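Local coordinates for dopamine N-acetyltransferase-like Protein (Tribolium castaneum, PDB 6V3T), which probably transfers acyl groups from coenzyme A thioesters such as acetyl-CoA to the amine of serotonin, giving N-acylserotonins, as an arylalkylamine N-acyltransferase, at residues 162-167 against 200-205; 169-174 against 206-211. All blocks are in the same frame, centred on the assembly; numbering follows the deposited sequence.

Interaction 1: residues 162-167 against 200-205; sequences ATSLFT and SPHDYY. With ACO (acetyl coenzyme *a), chain G.
The Phe166 ring lies between His202 and the adenine of acetyl-CoA. Atom C5A of the cofactor sits 3.5 Å above the plane of one face, over the ring centre, while His202 NE2 sits 3.7 Å above the opposite face of Phe166, offset toward the rim. The imidazole comes edge-on, a T-shaped pair with the planes at 81° and the His202 and Phe166 centroids 5.0 Å apart. The pantetheine methyl CEP meets the edge of the Phe166 ring. One face of His202 lies against the backbone of Ser164 and Leu165, with CD2 of His202 3.7 Å from Leu165 N. With CG anti to the carbonyl carbon (chi1 -55°), His202 carries its NE2 to Phe166 from the centre of an inverse gamma turn, just after the cis peptide bond that precedes Pro201. This is the acetyl-CoA site of a GNAT fold: strand 157-162 ends at Ala162, and Thr163 and Ser164 lead into helix 165-174 beside the cofactor. The Leu165 side chain crosses that of Pro201 at about a right angle, its CD2 3.6 Å from Pro201 CB. Deeper in, the edge of the Tyr205 ring meets the backbone of Ala162, with CD1 of Tyr205 3.8 Å from Ala162 O, and helix 94-108 packs on the same tyrosine. Thr163 OG1 lies 3.0 Å from N4P of the pantetheine arm and is hydrogen-bonded to Glu25, while CG2 of Thr163 touches both the thioester sulfur S1P and Tyr205 CD1.

Interaction 2: residues 169-174 against 206-211; sequences RAAECL and KVMTKV. With ACO (acetyl coenzyme *a), chain G.
Met208 runs out with CG anti to its carbonyl carbon (chi1 -54°) and bends at its last torsion (chi3 80°), which brings SD and CE against Ala171; Ala171 CB lies 3.6 Å from Met208 SD. A bend in the Glu172 chain carries its carboxylate to Lys206 and Met208, with Glu172 OE1 4.1 Å from Met208 CE. Lys206 meets Glu172 at about a right angle, forming a salt bridge of 3.5 Å between Lys206 NZ and Glu172 OE2. Two residues after Glu172, the carbonyl of Leu174 is passed by the hydrocarbon end of Lys210, with Lys210 CE 3.2 Å from Leu174 O, and Lys210 NZ goes on to a salt bridge with Glu147. Helix 169-174 and strand 206-211 run nearly parallel, their axes 23° apart and 9.4 Å at closest approach: a helix of the GNAT fold lying on its central sheet. Phe143 of helix 138-152 packs on Ala171 and Leu174. The helix also carries cofactor contacts. Arg169 CB lies 3.4 Å from O3B at the ribose 3' position, Arg169 CG passes the 3'-phosphate oxygen O7A, and N3A of the adenine sits at the edge of the guanidinium. Cutting Arg169 back to an alanine would remove the chain beyond CB and is likely to leave N3A and the ribose side of the cofactor without this cover. Cys173 SG is 3.3 Å from O9A of the same phosphate; this cysteine is also known to form an interchain disulfide. Between helix and strand, the apolar part of the contact is the packing of Met208 on Ala171, flanked by charge: Glu172 is exposed to solvent, which probably weakens its long bridge to Lys206.

How the interactions relate
From the N terminus, the chain reaches strand 157-162, turns at 163-164 into helix 165-174, passes strand 177-183 and a long loop, and returns along strand 204-211. Interaction 1 closes a loop of 32 residues between 162-167 and 200-205; interaction 2 closes one of 31 between 169-174 and 206-211. The two cross rather than nest, since their segments alternate along one helix and one strand. They meet at Ala162, whose N probably hydrogen-bonds Lys206 O at 2.8 Å. Together they tie helix 165-174, alongside the cofactor, to strand 204-211, which lies between 157-162 and 177-183 in the sheet and antiparallel to both.

Interaction 1: residues 162-167 against 200-205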
ATOM      1  N   ALA A 162      -0.881   4.779   4.533  1.00 60.66           N
ATOM      2  CA  ALA A 162      -1.985   4.224   5.346  1.00 62.03           C
ATOM      3  C   ALA A 162      -3.289   4.922   4.973  1.00 57.92           C
ATOM      4  O   ALA A 162      -3.666   5.885   5.665  1.00 56.83           O
ATOM      5  CB  ALA A 162      -1.675   4.376   6.817  1.00 67.06           C
ATOM      6  N   THR A 163      -3.933   4.455   3.912  1.00 57.62           N
ATOM      7  CA  THR A 163      -5.182   5.047   3.381  1.00 61.10           C
ATOM      8  C   THR A 163      -6.374   4.527   4.184  1.00 64.43           C
ATOM      9  O   THR A 163      -7.332   5.283   4.385  1.00 61.93           O
ATOM     10  CB  THR A 163      -5.359   4.668   1.919  1.00 59.11           C
ATOM     11  OG1 THR A 163      -5.488   3.251   1.966  1.00 56.17           O
ATOM     12  CG2 THR A 163      -4.198   5.085   1.050  1.00 60.48           C
ATOM     13  N   SER A 164      -6.312   3.259   4.583  1.00 70.49           N
ATOM     14  CA  SER A 164      -7.305   2.606   5.470  1.00 69.07           C
ATOM     15  C   SER A 164      -6.956   2.959   6.912  1.00 69.04           C
ATOM     16  O   SER A 164      -5.772   2.912   7.248  1.00 70.51           O
ATOM     17  CB  SER A 164      -7.322   1.120   5.263  1.00 69.57           C
ATOM     18  OG  SER A 164      -8.358   0.511   6.014  1.00 66.87           O
ATOM     19  N   LEU A 165      -7.942   3.312   7.722  1.00 66.00           N
ATOM     20  CA  LEU A 165      -7.718   3.647   9.151  1.00 65.70           C
ATOM     21  C   LEU A 165      -7.482   2.353   9.952  1.00 63.54           C
ATOM     22  O   LEU A 165      -6.775   2.401  10.987  1.00 65.63           O
ATOM     23  CB  LEU A 165      -8.917   4.461   9.641  1.00 65.67           C
ATOM     24  CG  LEU A 165      -9.481   4.081  11.002  1.00 65.79           C
ATOM     25  CD1 LEU A 165      -8.692   4.756  12.104  1.00 68.00           C
ATOM     26  CD2 LEU A 165     -10.946   4.465  11.091  1.00 69.03           C
ATOM     27  N   PHE A 166      -7.961   1.218   9.466  1.00 61.56           N
ATOM     28  CA  PHE A 166      -7.582  -0.100  10.036  1.00 61.57           C
ATOM     29  C   PHE A 166      -6.074  -0.255   9.912  1.00 60.85           C
ATOM     30  O   PHE A 166      -5.438  -0.677  10.866  1.00 63.46           O
ATOM     31  CB  PHE A 166      -8.299  -1.242   9.325  1.00 61.24           C
ATOM     32  CG  PHE A 166      -9.783  -1.027   9.189  1.00 60.78           C
ATOM     33  CD1 PHE A 166     -10.454  -0.160  10.035  1.00 60.12           C
ATOM     34  CD2 PHE A 166     -10.511  -1.698   8.222  1.00 62.23           C
ATOM     35  CE1 PHE A 166     -11.813   0.051   9.888  1.00 60.54           C
ATOM     36  CE2 PHE A 166     -11.875  -1.496   8.087  1.00 59.78           C
ATOM     37  CZ  PHE A 166     -12.521  -0.623   8.924  1.00 60.87           C
ATOM     38  N   THR A 167      -5.535   0.122   8.758  1.00 63.15           N
ATOM     39  CA  THR A 167      -4.082   0.086   8.481  1.00 63.53           C
ATOM     40  C   THR A 167      -3.369   1.093   9.375  1.00 60.66           C
ATOM     41  O   THR A 167      -2.197   0.855   9.698  1.00 59.70           O
ATOM     42  CB  THR A 167      -3.764   0.407   7.021  1.00 66.24           C
ATOM     43  OG1 THR A 167      -4.201  -0.709   6.251  1.00 67.63           O
ATOM     44  CG2 THR A 167      -2.293   0.657   6.775  1.00 67.88           C
ATOM     45  N   SER A 200     -16.993   7.094   5.442  1.00 83.32           N
ATOM     46  CA  SER A 200     -16.469   6.953   6.826  1.00 79.96           C
ATOM     47  C   SER A 200     -16.301   5.469   7.132  1.00 77.39           C
ATOM     48  O   SER A 200     -17.030   4.642   6.583  1.00 73.55           O
ATOM     49  CB  SER A 200     -17.359   7.643   7.837  1.00 80.32           C
ATOM     50  OG  SER A 200     -16.745   8.829   8.338  1.00 78.11           O
ATOM     51  N   PRO A 201     -15.350   5.073   8.017  1.00 74.29           N
ATOM     52  CA  PRO A 201     -14.613   5.996   8.886  1.00 72.62           C
ATOM     53  C   PRO A 201     -13.261   6.503   8.361  1.00 73.79           C
ATOM     54  O   PRO A 201     -12.489   7.016   9.157  1.00 77.18           O
ATOM     55  CB  PRO A 201     -14.375   5.125  10.133  1.00 67.45           C
ATOM     56  CG  PRO A 201     -14.270   3.703   9.606  1.00 67.02           C
ATOM     57  CD  PRO A 201     -14.958   3.679   8.254  1.00 70.52           C
ATOM     58  N   HIS A 202     -13.014   6.374   7.053  1.00 74.02           N
ATOM     59  CA  HIS A 202     -11.718   6.698   6.397  1.00 71.29           C
ATOM     60  C   HIS A 202     -11.712   8.156   5.940  1.00 74.05           C
ATOM     61  O   HIS A 202     -11.780   8.394   4.722  1.00 74.08           O
ATOM     62  CB  HIS A 202     -11.484   5.712   5.263  1.00 68.07           C
ATOM     63  CG  HIS A 202     -11.554   4.301   5.730  1.00 67.24           C
ATOM     64  ND1 HIS A 202     -11.661   3.251   4.883  1.00 68.82           N
ATOM     65  CD2 HIS A 202     -11.551   3.763   6.962  1.00 68.27           C
ATOM     66  CE1 HIS A 202     -11.700   2.117   5.562  1.00 68.36           C
ATOM     67  NE2 HIS A 202     -11.643   2.399   6.840  1.00 67.52           N
ATOM     68  N   ASP A 203     -11.637   9.086   6.892  1.00 78.53           N
ATOM     69  CA  ASP A 203     -11.822  10.544   6.656  1.00 86.87           C
ATOM     70  C   ASP A 203     -10.480  11.195   6.301  1.00 85.63           C
ATOM     71  O   ASP A 203     -10.499  12.405   5.976  1.00 92.05           O
ATOM     72  CB  ASP A 203     -12.419  11.257   7.877  1.00 96.08           C
ATOM     73  CG  ASP A 203     -13.739  10.695   8.383  1.00102.21           C
ATOM     74  OD1 ASP A 203     -14.473  10.085   7.571  1.00101.03           O
ATOM     75  OD2 ASP A 203     -14.022  10.873   9.597  1.00104.77           O
ATOM     76  N   TYR A 204      -9.361  10.457   6.392  1.00 77.99           N
ATOM     77  CA  TYR A 204      -8.001  11.003   6.131  1.00 74.54           C
ATOM     78  C   TYR A 204      -6.974   9.895   5.871  1.00 69.16           C
ATOM     79  O   TYR A 204      -7.164   8.741   6.302  1.00 64.98           O
ATOM     80  CB  TYR A 204      -7.573  11.901   7.290  1.00 78.12           C
ATOM     81  CG  TYR A 204      -7.745  11.291   8.655  1.00 81.74           C
ATOM     82  CD1 TYR A 204      -8.976  11.147   9.245  1.00 79.52           C
ATOM     83  CD2 TYR A 204      -6.667  10.853   9.374  1.00 87.73           C
ATOM     84  CE1 TYR A 204      -9.134  10.574  10.495  1.00 81.41           C
ATOM     85  CE2 TYR A 204      -6.800  10.302  10.638  1.00 86.11           C
ATOM     86  CZ  TYR A 204      -8.039  10.153  11.205  1.00 82.37           C
ATOM     87  OH  TYR A 204      -8.164   9.596  12.440  1.00 83.49           O
ATOM     88  N   TYR A 205      -5.905  10.283   5.167  1.00 68.61           N
ATOM     89  CA  TYR A 205      -4.761   9.433   4.734  1.00 67.47           C
ATOM     90  C   TYR A 205      -3.521   9.885   5.507  1.00 68.23           C
ATOM     91  O   TYR A 205      -3.225  11.109   5.554  1.00 65.53           O
ATOM     92  CB  TYR A 205      -4.591   9.521   3.214  1.00 67.55           C
ATOM     93  CG  TYR A 205      -3.204   9.326   2.639  1.00 65.13           C
ATOM     94  CD1 TYR A 205      -2.476   8.165   2.854  1.00 66.69           C
ATOM     95  CD2 TYR A 205      -2.656  10.273   1.790  1.00 61.41           C
ATOM     96  CE1 TYR A 205      -1.222   7.975   2.282  1.00 64.43           C
ATOM     97  CE2 TYR A 205      -1.410  10.099   1.208  1.00 61.20           C
ATOM     98  CZ  TYR A 205      -0.686   8.947   1.456  1.00 63.64           C
ATOM     99  OH  TYR A 205       0.546   8.793   0.880  1.00 62.20           O
TER
HETATM  100  N1A ACO G 301     -13.950  -1.880  11.974  1.00 60.70           N
HETATM  101  C2A ACO G 301     -13.189  -1.285  12.902  1.00 64.63           C
HETATM  102  N3A ACO G 301     -11.912  -1.632  13.131  1.00 67.97           N
HETATM  103  C4A ACO G 301     -11.326  -2.613  12.427  1.00 65.71           C
HETATM  104  C5A ACO G 301     -12.099  -3.300  11.411  1.00 63.79           C
HETATM  105  C6A ACO G 301     -13.479  -2.873  11.219  1.00 60.64           C
HETATM  106  N6A ACO G 301     -14.239  -3.473  10.298  1.00 61.71           N
HETATM  107  N7A ACO G 301     -11.303  -4.216  10.867  1.00 65.25           N
HETATM  108  C8A ACO G 301     -10.108  -4.131  11.489  1.00 64.78           C
HETATM  109  N9A ACO G 301     -10.143  -3.184  12.425  1.00 65.84           N
HETATM  110  C1B ACO G 301      -9.002  -2.818  13.251  1.00 66.42           C
HETATM  111  C2B ACO G 301      -8.803  -3.707  14.446  1.00 67.18           C
HETATM  112  O2B ACO G 301      -9.451  -3.186  15.588  1.00 61.68           O
HETATM  113  C3B ACO G 301      -7.303  -3.658  14.580  1.00 69.76           C
HETATM  114  O3B ACO G 301      -6.935  -2.472  15.242  1.00 79.20           O
HETATM  115  P3B ACO G 301      -6.506  -2.568  16.775  1.00 87.69           P
HETATM  116  O7A ACO G 301      -6.911  -1.231  17.360  1.00 79.13           O
HETATM  117  O8A ACO G 301      -7.380  -3.728  17.219  1.00 75.42           O
HETATM  118  O9A ACO G 301      -5.002  -2.791  16.632  1.00 78.42           O
HETATM  119  C4B ACO G 301      -6.776  -3.524  13.180  1.00 63.07           C
HETATM  120  O4B ACO G 301      -7.857  -3.035  12.432  1.00 64.71           O
HETATM  121  C5B ACO G 301      -6.316  -4.823  12.604  1.00 59.64           C
HETATM  122  O5B ACO G 301      -7.392  -5.592  12.113  1.00 57.91           O
HETATM  123  P1A ACO G 301      -6.973  -6.854  11.246  1.00 60.14           P
HETATM  124  O1A ACO G 301      -5.615  -7.320  11.711  1.00 57.86           O
HETATM  125  O2A ACO G 301      -8.072  -7.856  11.113  1.00 65.45           O
HETATM  126  O3A ACO G 301      -6.892  -6.152   9.811  1.00 65.80           O
HETATM  127  P2A ACO G 301      -7.666  -6.831   8.583  1.00 67.73           P
HETATM  128  O4A ACO G 301      -7.244  -8.291   8.561  1.00 59.05           O
HETATM  129  O5A ACO G 301      -9.137  -6.536   8.719  1.00 68.75           O
HETATM  130  O6A ACO G 301      -7.092  -5.847   7.389  1.00 67.65           O
HETATM  131  CBP ACO G 301      -7.731  -4.410   5.403  1.00 64.58           C
HETATM  132  CCP ACO G 301      -7.633  -5.803   6.044  1.00 68.08           C
HETATM  133  CDP ACO G 301      -6.639  -3.529   5.990  1.00 60.43           C
HETATM  134  CEP ACO G 301      -9.116  -3.897   5.742  1.00 64.08           C
HETATM  135  CAP ACO G 301      -7.618  -4.431   3.835  1.00 70.77           C
HETATM  136  OAP ACO G 301      -8.830  -4.970   3.292  1.00 58.49           O
HETATM  137  C9P ACO G 301      -7.347  -3.081   3.074  1.00 76.52           C
HETATM  138  O9P ACO G 301      -8.276  -2.424   2.602  1.00 67.59           O
HETATM  139  N8P ACO G 301      -6.053  -2.654   2.924  1.00 72.02           N
HETATM  140  C7P ACO G 301      -5.647  -1.390   2.302  1.00 68.57           C
HETATM  141  C6P ACO G 301      -4.655  -0.540   3.124  1.00 66.96           C
HETATM  142  C5P ACO G 301      -3.485   0.030   2.340  1.00 67.17           C
HETATM  143  O5P ACO G 301      -2.343  -0.273   2.605  1.00 57.17           O
HETATM  144  N4P ACO G 301      -3.766   0.906   1.377  1.00 87.86           N
HETATM  145  C3P ACO G 301      -2.744   1.682   0.642  1.00100.82           C
HETATM  146  C2P ACO G 301      -2.686   1.514  -0.891  1.00107.42           C
HETATM  147  S1P ACO G 301      -3.340   2.899  -1.798  1.00115.11           S
HETATM  148  C   ACO G 301      -3.862   2.233  -3.266  1.00109.80           C
HETATM  149  O   ACO G 301      -3.239   1.326  -3.800  1.00117.81           O
HETATM  150  CH3 ACO G 301      -5.090   2.745  -3.960  1.00 99.15           C

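Interaction 2: residues 169-174 against 206-211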
ATOM      1  N   ARG A 169      -4.407   1.871  12.404  1.00 62.48           N
ATOM      2  CA  ARG A 169      -4.471   1.212  13.726  1.00 65.69           C
ATOM      3  C   ARG A 169      -3.330   0.221  13.860  1.00 57.16           C
ATOM      4  O   ARG A 169      -2.665   0.254  14.864  1.00 59.76           O
ATOM      5  CB  ARG A 169      -5.789   0.469  13.903  1.00 78.41           C
ATOM      6  CG  ARG A 169      -6.837   1.290  14.632  1.00 89.38           C
ATOM      7  CD  ARG A 169      -8.199   0.819  14.189  1.00 99.97           C
ATOM      8  NE  ARG A 169      -9.387   1.435  14.761  1.00103.24           N
ATOM      9  CZ  ARG A 169      -9.518   2.691  15.184  1.00105.52           C
ATOM     10  NH1 ARG A 169      -8.519   3.559  15.153  1.00105.23           N
ATOM     11  NH2 ARG A 169     -10.687   3.076  15.654  1.00106.95           N
ATOM     12  N   ALA A 170      -3.169  -0.657  12.889  1.00 51.98           N
ATOM     13  CA  ALA A 170      -2.093  -1.662  12.894  1.00 55.07           C
ATOM     14  C   ALA A 170      -0.778  -0.919  13.115  1.00 55.49           C
ATOM     15  O   ALA A 170      -0.039  -1.253  14.028  1.00 58.17           O
ATOM     16  CB  ALA A 170      -2.107  -2.421  11.596  1.00 55.75           C
ATOM     17  N   ALA A 171      -0.528   0.092  12.299  1.00 59.25           N
ATOM     18  CA  ALA A 171       0.680   0.930  12.372  1.00 59.92           C
ATOM     19  C   ALA A 171       0.795   1.518  13.781  1.00 59.26           C
ATOM     20  O   ALA A 171       1.864   1.395  14.368  1.00 60.60           O
ATOM     21  CB  ALA A 171       0.623   1.996  11.311  1.00 60.66           C
ATOM     22  N   GLU A 172      -0.277   2.113  14.301  1.00 61.93           N
ATOM     23  CA  GLU A 172      -0.310   2.663  15.682  1.00 66.67           C
ATOM     24  C   GLU A 172       0.207   1.577  16.626  1.00 64.58           C
ATOM     25  O   GLU A 172       1.055   1.884  17.473  1.00 62.58           O
ATOM     26  CB  GLU A 172      -1.724   3.077  16.105  1.00 72.43           C
ATOM     27  CG  GLU A 172      -1.845   4.529  16.540  1.00 77.74           C
ATOM     28  CD  GLU A 172      -2.451   5.464  15.500  1.00 86.23           C
ATOM     29  OE1 GLU A 172      -3.040   4.972  14.525  1.00 84.69           O
ATOM     30  OE2 GLU A 172      -2.328   6.685  15.666  1.00 92.14           O
ATOM     31  N   CYS A 173      -0.275   0.347  16.461  1.00 64.91           N
ATOM     32  CA  CYS A 173      -0.043  -0.756  17.428  1.00 67.27           C
ATOM     33  C   CYS A 173       1.420  -1.192  17.410  1.00 65.08           C
ATOM     34  O   CYS A 173       1.874  -1.630  18.466  1.00 66.13           O
ATOM     35  CB  CYS A 173      -0.951  -1.960  17.202  1.00 69.00           C
ATOM     36  SG  CYS A 173      -2.350  -1.996  18.354  1.00 80.91           S
ATOM     37  N   LEU A 174       2.129  -1.076  16.280  1.00 62.74           N
ATOM     38  CA  LEU A 174       3.579  -1.419  16.187  1.00 61.31           C
ATOM     39  C   LEU A 174       4.443  -0.178  16.472  1.00 60.71           C
ATOM     40  O   LEU A 174       5.671  -0.300  16.401  1.00 62.59           O
ATOM     41  CB  LEU A 174       3.885  -1.998  14.804  1.00 61.08           C
ATOM     42  CG  LEU A 174       3.313  -3.384  14.510  1.00 62.49           C
ATOM     43  CD1 LEU A 174       3.273  -3.651  13.012  1.00 66.79           C
ATOM     44  CD2 LEU A 174       4.113  -4.469  15.203  1.00 60.59           C
ATOM     45  N   LYS A 206      -2.857   8.927   6.148  1.00 64.49           N
ATOM     46  CA  LYS A 206      -1.612   9.165   6.900  1.00 62.30           C
ATOM     47  C   LYS A 206      -0.485   8.435   6.199  1.00 63.15           C
ATOM     48  O   LYS A 206      -0.671   7.241   5.887  1.00 69.85           O
ATOM     49  CB  LYS A 206      -1.707   8.623   8.321  1.00 63.84           C
ATOM     50  CG  LYS A 206      -2.436   9.508   9.311  1.00 65.50           C
ATOM     51  CD  LYS A 206      -2.705   8.763  10.586  1.00 65.85           C
ATOM     52  CE  LYS A 206      -3.123   9.643  11.733  1.00 66.77           C
ATOM     53  NZ  LYS A 206      -3.154   8.850  12.977  1.00 69.18           N
ATOM     54  N   VAL A 207       0.620   9.136   5.962  1.00 62.60           N
ATOM     55  CA  VAL A 207       1.957   8.514   5.769  1.00 60.45           C
ATOM     56  C   VAL A 207       2.521   8.258   7.168  1.00 55.33           C
ATOM     57  O   VAL A 207       2.508   9.185   7.991  1.00 48.35           O
ATOM     58  CB  VAL A 207       2.876   9.378   4.888  1.00 60.64           C
ATOM     59  CG1 VAL A 207       4.297   8.840   4.846  1.00 62.54           C
ATOM     60  CG2 VAL A 207       2.325   9.486   3.478  1.00 61.71           C
ATOM     61  N   MET A 208       2.925   7.017   7.428  1.00 55.71           N
ATOM     62  CA  MET A 208       3.348   6.535   8.762  1.00 55.15           C
ATOM     63  C   MET A 208       4.666   5.786   8.606  1.00 54.13           C
ATOM     64  O   MET A 208       4.927   5.244   7.529  1.00 55.16           O
ATOM     65  CB  MET A 208       2.288   5.624   9.387  1.00 56.28           C
ATOM     66  CG  MET A 208       0.918   6.277   9.446  1.00 58.14           C
ATOM     67  SD  MET A 208      -0.342   5.330  10.336  1.00 57.79           S
ATOM     68  CE  MET A 208       0.091   5.740  12.032  1.00 57.63           C
ATOM     69  N   THR A 209       5.449   5.763   9.672  1.00 56.44           N
ATOM     70  CA  THR A 209       6.904   5.531   9.635  1.00 56.93           C
ATOM     71  C   THR A 209       7.357   4.937  10.968  1.00 59.64           C
ATOM     72  O   THR A 209       6.848   5.381  12.016  1.00 61.11           O
ATOM     73  CB  THR A 209       7.605   6.853   9.319  1.00 56.33           C
ATOM     74  OG1 THR A 209       7.855   6.807   7.916  1.00 54.83           O
ATOM     75  CG2 THR A 209       8.879   7.077  10.108  1.00 58.82           C
ATOM     76  N   LYS A 210       8.297   3.996  10.915  1.00 58.46           N
ATOM     77  CA  LYS A 210       9.056   3.549  12.099  1.00 59.70           C
ATOM     78  C   LYS A 210      10.514   3.370  11.707  1.00 62.01           C
ATOM     79  O   LYS A 210      10.766   2.948  10.560  1.00 64.27           O
ATOM     80  CB  LYS A 210       8.487   2.246  12.651  1.00 64.06           C
ATOM     81  CG  LYS A 210       8.756   2.045  14.134  1.00 67.57           C
ATOM     82  CD  LYS A 210       8.394   0.672  14.620  1.00 69.40           C
ATOM     83  CE  LYS A 210       8.816   0.423  16.051  1.00 69.15           C
ATOM     84  NZ  LYS A 210       9.251  -0.983  16.227  1.00 70.38           N
ATOM     85  N   VAL A 211      11.415   3.673  12.642  1.00 62.99           N
ATOM     86  CA  VAL A 211      12.892   3.525  12.501  1.00 64.36           C
ATOM     87  C   VAL A 211      13.277   2.183  13.137  1.00 66.27           C
ATOM     88  O   VAL A 211      12.753   1.889  14.225  1.00 67.48           O
ATOM     89  CB  VAL A 211      13.614   4.715  13.164  1.00 66.07           C
ATOM     90  CG1 VAL A 211      15.087   4.762  12.795  1.00 66.13           C
ATOM     91  CG2 VAL A 211      12.938   6.045  12.845  1.00 65.48           C
TER
HETATM   92  N1A ACO G 301     -13.950  -1.880  11.974  1.00 60.70           N
HETATM   93  C2A ACO G 301     -13.189  -1.285  12.902  1.00 64.63           C
HETATM   94  N3A ACO G 301     -11.912  -1.632  13.131  1.00 67.97           N
HETATM   95  C4A ACO G 301     -11.326  -2.613  12.427  1.00 65.71           C
HETATM   96  C5A ACO G 301     -12.099  -3.300  11.411  1.00 63.79           C
HETATM   97  C6A ACO G 301     -13.479  -2.873  11.219  1.00 60.64           C
HETATM   98  N6A ACO G 301     -14.239  -3.473  10.298  1.00 61.71           N
HETATM   99  N7A ACO G 301     -11.303  -4.216  10.867  1.00 65.25           N
HETATM  100  C8A ACO G 301     -10.108  -4.131  11.489  1.00 64.78           C
HETATM  101  N9A ACO G 301     -10.143  -3.184  12.425  1.00 65.84           N
HETATM  102  C1B ACO G 301      -9.002  -2.818  13.251  1.00 66.42           C
HETATM  103  C2B ACO G 301      -8.803  -3.707  14.446  1.00 67.18           C
HETATM  104  O2B ACO G 301      -9.451  -3.186  15.588  1.00 61.68           O
HETATM  105  C3B ACO G 301      -7.303  -3.658  14.580  1.00 69.76           C
HETATM  106  O3B ACO G 301      -6.935  -2.472  15.242  1.00 79.20           O
HETATM  107  P3B ACO G 301      -6.506  -2.568  16.775  1.00 87.69           P
HETATM  108  O7A ACO G 301      -6.911  -1.231  17.360  1.00 79.13           O
HETATM  109  O8A ACO G 301      -7.380  -3.728  17.219  1.00 75.42           O
HETATM  110  O9A ACO G 301      -5.002  -2.791  16.632  1.00 78.42           O
HETATM  111  C4B ACO G 301      -6.776  -3.524  13.180  1.00 63.07           C
HETATM  112  O4B ACO G 301      -7.857  -3.035  12.432  1.00 64.71           O
HETATM  113  C5B ACO G 301      -6.316  -4.823  12.604  1.00 59.64           C
HETATM  114  O5B ACO G 301      -7.392  -5.592  12.113  1.00 57.91           O
HETATM  115  P1A ACO G 301      -6.973  -6.854  11.246  1.00 60.14           P
HETATM  116  O1A ACO G 301      -5.615  -7.320  11.711  1.00 57.86           O
HETATM  117  O2A ACO G 301      -8.072  -7.856  11.113  1.00 65.45           O
HETATM  118  O3A ACO G 301      -6.892  -6.152   9.811  1.00 65.80           O
HETATM  119  P2A ACO G 301      -7.666  -6.831   8.583  1.00 67.73           P
HETATM  120  O4A ACO G 301      -7.244  -8.291   8.561  1.00 59.05           O
HETATM  121  O5A ACO G 301      -9.137  -6.536   8.719  1.00 68.75           O
HETATM  122  O6A ACO G 301      -7.092  -5.847   7.389  1.00 67.65           O
HETATM  123  CBP ACO G 301      -7.731  -4.410   5.403  1.00 64.58           C
HETATM  124  CCP ACO G 301      -7.633  -5.803   6.044  1.00 68.08           C
HETATM  125  CDP ACO G 301      -6.639  -3.529   5.990  1.00 60.43           C
HETATM  126  CEP ACO G 301      -9.116  -3.897   5.742  1.00 64.08           C
HETATM  127  CAP ACO G 301      -7.618  -4.431   3.835  1.00 70.77           C
HETATM  128  OAP ACO G 301      -8.830  -4.970   3.292  1.00 58.49           O
HETATM  129  C9P ACO G 301      -7.347  -3.081   3.074  1.00 76.52           C
HETATM  130  O9P ACO G 301      -8.276  -2.424   2.602  1.00 67.59           O
HETATM  131  N8P ACO G 301      -6.053  -2.654   2.924  1.00 72.02           N
HETATM  132  C7P ACO G 301      -5.647  -1.390   2.302  1.00 68.57           C
HETATM  133  C6P ACO G 301      -4.655  -0.540   3.124  1.00 66.96           C
HETATM  134  C5P ACO G 301      -3.485   0.030   2.340  1.00 67.17           C
HETATM  135  O5P ACO G 301      -2.343  -0.273   2.605  1.00 57.17           O
HETATM  136  N4P ACO G 301      -3.766   0.906   1.377  1.00 87.86           N
HETATM  137  C3P ACO G 301      -2.744   1.682   0.642  1.00100.82           C
HETATM  138  C2P ACO G 301      -2.686   1.514  -0.891  1.00107.42           C
HETATM  139  S1P ACO G 301      -3.340   2.899  -1.798  1.00115.11           S
HETATM  140  C   ACO G 301      -3.862   2.233  -3.266  1.00109.80           C
HETATM  141  O   ACO G 301      -3.239   1.326  -3.800  1.00117.81           O
HETATM  142  CH3 ACO G 301      -5.090   2.745  -3.960  1.00 99.15           C